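Local coordinates for protein CalS13 (Micromonospora echinospora, PDB 4ZAS) that probably transfers an amino group to a keto sugar with the help of pyridoxal phosphate, and binds dTDP-4-keto-6-deoxyglucose, at residues 37-48 and 276-287. Sequence-based numbering, arbitrary orientation.
Sequences MSPDVSTRVSAV and IGGAIGLSNLER
R44 lies across helix 276-287 as a knob among A279, L282, S283 and E286. Its chain, extended from CG to NE, runs over S283, and the backbone carbonyl carbon of L282 sits over the centre of one guanidinium face. At the guanidinium edge NH1 forms a salt bridge with E286 OE1 (3.4 Å), weak as a hydrogen bond; NH1 also donates weakly to S283 OG. The E286 carboxylate, reaching over from the opposite direction, is turned 79° from the guanidinium plane. At the start of 37-48, S38 N donates to N284 OD1 (2.7 Å), nearly straight and in the carbonyl plane. The same amide sends ND2 to M37 SD in a weak bond and to the carbonyl of T225, so both ends of its polar group are engaged and its flip is fixed. With its OG anti to the backbone N (chi1 171°), S38 accepts from D40 N, capping the turn into helix 41-48, and meets the edge of the R287 guanidinium through a weak bond from NE. R287 NH2 also makes a long salt bridge to D40 OD2 (3.7 Å). Farther along, the contact is apolar. V41 CG1 and V45 CG2 both reach I280 CG1, each at 3.7 Å, while V41 CG2 presses on S283 CB (3.5 Å). V48 divides its methyls near the start of helix 275-305, CG1 on I276 CG1 and CG2 on A279 CB (4.0 Å). Segments 41-48 and 276-287 run roughly antiparallel (153°), their axes 8.6 Å apart at closest approach. L282 and V48 also touch helix 58-71, and V48 lies beside L54, which contacts dTDP in a crystal structure of this protein. The second subunit also packs against the pair: V45 on V45, and I280 on I276, of that neighbouring chain, placing these helices at the dimer contact.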
loop_
_atom_site.group_PDB
_atom_site.type_symbol
_atom_site.label_atom_id
_atom_site.label_comp_id
_atom_site.label_asym_id
_atom_site.label_seq_id
_atom_site.Cartn_x
_atom_site.Cartn_y
_atom_site.Cartn_z
ATOM N N MET A 37 6.287 17.580 12.179
ATOM C CA MET A 37 7.559 16.891 12.041
ATOM C C MET A 37 8.557 17.435 13.062
ATOM O O MET A 37 8.845 18.627 13.083
ATOM C CB MET A 37 8.125 17.066 10.630
ATOM C CG MET A 37 9.234 16.085 10.302
ATOM S SD MET A 37 8.569 14.411 10.166
ATOM C CE MET A 37 7.407 14.639 8.843
ATOM N N SER A 38 9.052 16.568 13.932
ATOM C CA SER A 38 10.073 16.967 14.877
ATOM C C SER A 38 11.285 17.431 14.083
ATOM O O SER A 38 11.590 16.869 13.032
ATOM C CB SER A 38 10.421 15.813 15.812
ATOM O OG SER A 38 11.560 16.125 16.589
ATOM N N PRO A 39 11.984 18.459 14.567
ATOM C CA PRO A 39 13.186 18.919 13.851
ATOM C C PRO A 39 14.348 17.923 13.945
ATOM O O PRO A 39 15.366 18.095 13.285
ATOM C CB PRO A 39 13.533 20.235 14.556
ATOM C CG PRO A 39 12.982 20.068 15.947
ATOM C CD PRO A 39 11.735 19.234 15.797
ATOM N N ASP A 40 14.178 16.900 14.775
ATOM C CA ASP A 40 15.210 15.909 15.047
ATOM C C ASP A 40 15.210 14.746 14.053
ATOM O O ASP A 40 16.111 13.905 14.064
ATOM C CB ASP A 40 15.015 15.359 16.463
ATOM C CG ASP A 40 15.253 16.407 17.540
ATOM O OD1 ASP A 40 16.134 17.276 17.353
ATOM O OD2 ASP A 40 14.553 16.360 18.578
ATOM N N VAL A 41 14.186 14.705 13.207
ATOM C CA VAL A 41 13.935 13.577 12.319
ATOM C C VAL A 41 15.101 13.295 11.381
ATOM O O VAL A 41 15.447 12.139 11.156
ATOM C CB VAL A 41 12.650 13.801 11.510
ATOM C CG1 VAL A 41 12.488 12.733 10.480
ATOM C CG2 VAL A 41 11.454 13.774 12.415
ATOM N N SER A 42 15.720 14.348 10.861
ATOM C CA SER A 42 16.760 14.190 9.855
ATOM C C SER A 42 17.873 13.254 10.305
ATOM O O SER A 42 18.329 12.409 9.533
ATOM C CB SER A 42 17.350 15.559 9.501
ATOM O OG SER A 42 18.505 15.443 8.684
ATOM N N THR A 43 18.271 13.376 11.566
ATOM C CA THR A 43 19.333 12.551 12.129
ATOM C C THR A 43 18.958 11.069 12.165
ATOM O O THR A 43 19.741 10.198 11.787
ATOM C CB THR A 43 19.680 13.027 13.530
ATOM O OG1 THR A 43 20.150 14.382 13.455
ATOM C CG2 THR A 43 20.753 12.156 14.128
ATOM N N ARG A 44 17.762 10.791 12.659
ATOM C CA ARG A 44 17.284 9.429 12.769
ATOM C C ARG A 44 17.168 8.780 11.377
ATOM O O ARG A 44 17.629 7.657 11.154
ATOM C CB ARG A 44 15.940 9.432 13.495
ATOM C CG ARG A 44 16.026 9.093 14.973
ATOM C CD ARG A 44 14.631 8.800 15.501
ATOM N NE ARG A 44 14.631 8.228 16.846
ATOM C CZ ARG A 44 14.453 8.925 17.965
ATOM N NH1 ARG A 44 14.256 10.239 17.918
ATOM N NH2 ARG A 44 14.462 8.303 19.135
ATOM N N VAL A 45 16.575 9.522 10.445
ATOM C CA VAL A 45 16.316 9.061 9.083
ATOM C C VAL A 45 17.619 8.806 8.379
ATOM O O VAL A 45 17.769 7.845 7.644
ATOM C CB VAL A 45 15.470 10.085 8.301
ATOM C CG1 VAL A 45 15.473 9.778 6.800
ATOM C CG2 VAL A 45 14.072 10.108 8.837
ATOM N N SER A 46 18.565 9.696 8.611
ATOM C CA SER A 46 19.885 9.581 8.028
ATOM C C SER A 46 20.538 8.272 8.422
ATOM O O SER A 46 21.200 7.653 7.604
ATOM C CB SER A 46 20.751 10.762 8.467
ATOM O OG SER A 46 22.020 10.710 7.864
ATOM N N ALA A 47 20.312 7.828 9.654
ATOM C CA ALA A 47 20.882 6.564 10.144
ATOM C C ALA A 47 20.329 5.349 9.392
ATOM O O ALA A 47 21.062 4.421 9.049
ATOM C CB ALA A 47 20.631 6.415 11.630
ATOM N N VAL A 48 19.029 5.374 9.156
ATOM C CA VAL A 48 18.351 4.370 8.370
ATOM C C VAL A 48 18.925 4.304 6.970
ATOM O O VAL A 48 19.120 3.217 6.426
ATOM C CB VAL A 48 16.857 4.665 8.303
ATOM C CG1 VAL A 48 16.239 4.064 7.043
ATOM C CG2 VAL A 48 16.186 4.157 9.540
ATOM N N ILE A 276 12.170 3.985 7.129
ATOM C CA ILE A 276 12.101 5.433 7.131
ATOM C C ILE A 276 10.857 5.877 7.880
ATOM O O ILE A 276 10.915 6.799 8.687
ATOM C CB ILE A 276 12.172 5.981 5.695
ATOM C CG1 ILE A 276 13.568 5.695 5.128
ATOM C CG2 ILE A 276 11.959 7.478 5.668
ATOM C CD1 ILE A 276 13.643 5.817 3.674
ATOM N N GLY A 277 9.744 5.193 7.656
ATOM C CA GLY A 277 8.535 5.471 8.411
ATOM C C GLY A 277 8.737 5.250 9.898
ATOM O O GLY A 277 8.395 6.098 10.714
ATOM N N GLY A 278 9.316 4.111 10.253
ATOM C CA GLY A 278 9.576 3.818 11.643
ATOM C C GLY A 278 10.457 4.875 12.282
ATOM O O GLY A 278 10.207 5.282 13.406
ATOM N N ALA A 279 11.471 5.341 11.562
ATOM C CA ALA A 279 12.379 6.345 12.113
ATOM C C ALA A 279 11.649 7.667 12.431
ATOM O O ALA A 279 11.786 8.215 13.530
ATOM C CB ALA A 279 13.522 6.589 11.154
ATOM N N ILE A 280 10.851 8.144 11.476
ATOM C CA ILE A 280 10.052 9.357 11.623
ATOM C C ILE A 280 9.070 9.225 12.785
ATOM O O ILE A 280 8.940 10.127 13.612
ATOM C CB ILE A 280 9.341 9.657 10.307
ATOM C CG1 ILE A 280 10.398 9.948 9.230
ATOM C CG2 ILE A 280 8.343 10.820 10.458
ATOM C CD1 ILE A 280 9.841 9.916 7.803
ATOM N N GLY A 281 8.400 8.085 12.853
ATOM C CA GLY A 281 7.493 7.777 13.940
ATOM C C GLY A 281 8.123 7.839 15.319
ATOM O O GLY A 281 7.501 8.321 16.263
ATOM N N LEU A 282 9.333 7.300 15.448
ATOM C CA LEU A 282 10.046 7.330 16.716
ATOM C C LEU A 282 10.376 8.761 17.155
ATOM O O LEU A 282 10.287 9.080 18.341
ATOM C CB LEU A 282 11.329 6.506 16.627
ATOM C CG LEU A 282 11.150 5.010 16.826
ATOM C CD1 LEU A 282 12.433 4.301 16.475
ATOM C CD2 LEU A 282 10.776 4.750 18.267
ATOM N N SER A 283 10.796 9.598 16.203
ATOM C CA SER A 283 11.065 11.008 16.470
ATOM C C SER A 283 9.827 11.738 16.930
ATOM O O SER A 283 9.845 12.464 17.930
ATOM C CB SER A 283 11.599 11.724 15.226
ATOM O OG SER A 283 13.006 11.699 15.175
ATOM N N ASN A 284 8.747 11.540 16.194
ATOM C CA ASN A 284 7.570 12.333 16.444
ATOM C C ASN A 284 6.837 11.869 17.679
ATOM O O ASN A 284 6.069 12.639 18.259
ATOM C CB ASN A 284 6.660 12.320 15.224
ATOM C CG ASN A 284 7.204 13.183 14.112
ATOM O OD1 ASN A 284 7.935 14.141 14.367
ATOM N ND2 ASN A 284 6.866 12.851 12.879
ATOM N N LEU A 285 7.097 10.638 18.114
ATOM C CA LEU A 285 6.503 10.180 19.365
ATOM C C LEU A 285 6.974 11.038 20.537
ATOM O O LEU A 285 6.242 11.233 21.515
ATOM C CB LEU A 285 6.822 8.719 19.635
ATOM C CG LEU A 285 5.878 7.757 18.927
ATOM C CD1 LEU A 285 6.365 6.328 19.136
ATOM C CD2 LEU A 285 4.454 7.917 19.371
ATOM N N GLU A 286 8.189 11.565 20.423
ATOM C CA GLU A 286 8.766 12.390 21.478
ATOM C C GLU A 286 8.078 13.745 21.612
ATOM O O GLU A 286 8.247 14.415 22.619
ATOM C CB GLU A 286 10.250 12.632 21.209
ATOM C CG GLU A 286 11.128 11.409 21.298
ATOM C CD GLU A 286 12.554 11.716 20.870
ATOM O OE1 GLU A 286 12.729 12.538 19.941
ATOM O OE2 GLU A 286 13.499 11.145 21.459
ATOM N N ARG A 287 7.345 14.173 20.588
ATOM C CA ARG A 287 6.776 15.509 20.627
ATOM C C ARG A 287 5.249 15.520 20.623
ATOM O O ARG A 287 4.625 16.561 20.826
ATOM C CB ARG A 287 7.326 16.327 19.456
ATOM C CG ARG A 287 8.821 16.516 19.604
ATOM C CD ARG A 287 9.362 17.757 18.953
ATOM N NE ARG A 287 10.768 17.948 19.317
ATOM C CZ ARG A 287 11.199 18.584 20.404
ATOM N NH1 ARG A 287 10.337 19.097 21.272
ATOM N NH2 ARG A 287 12.503 18.697 20.629
#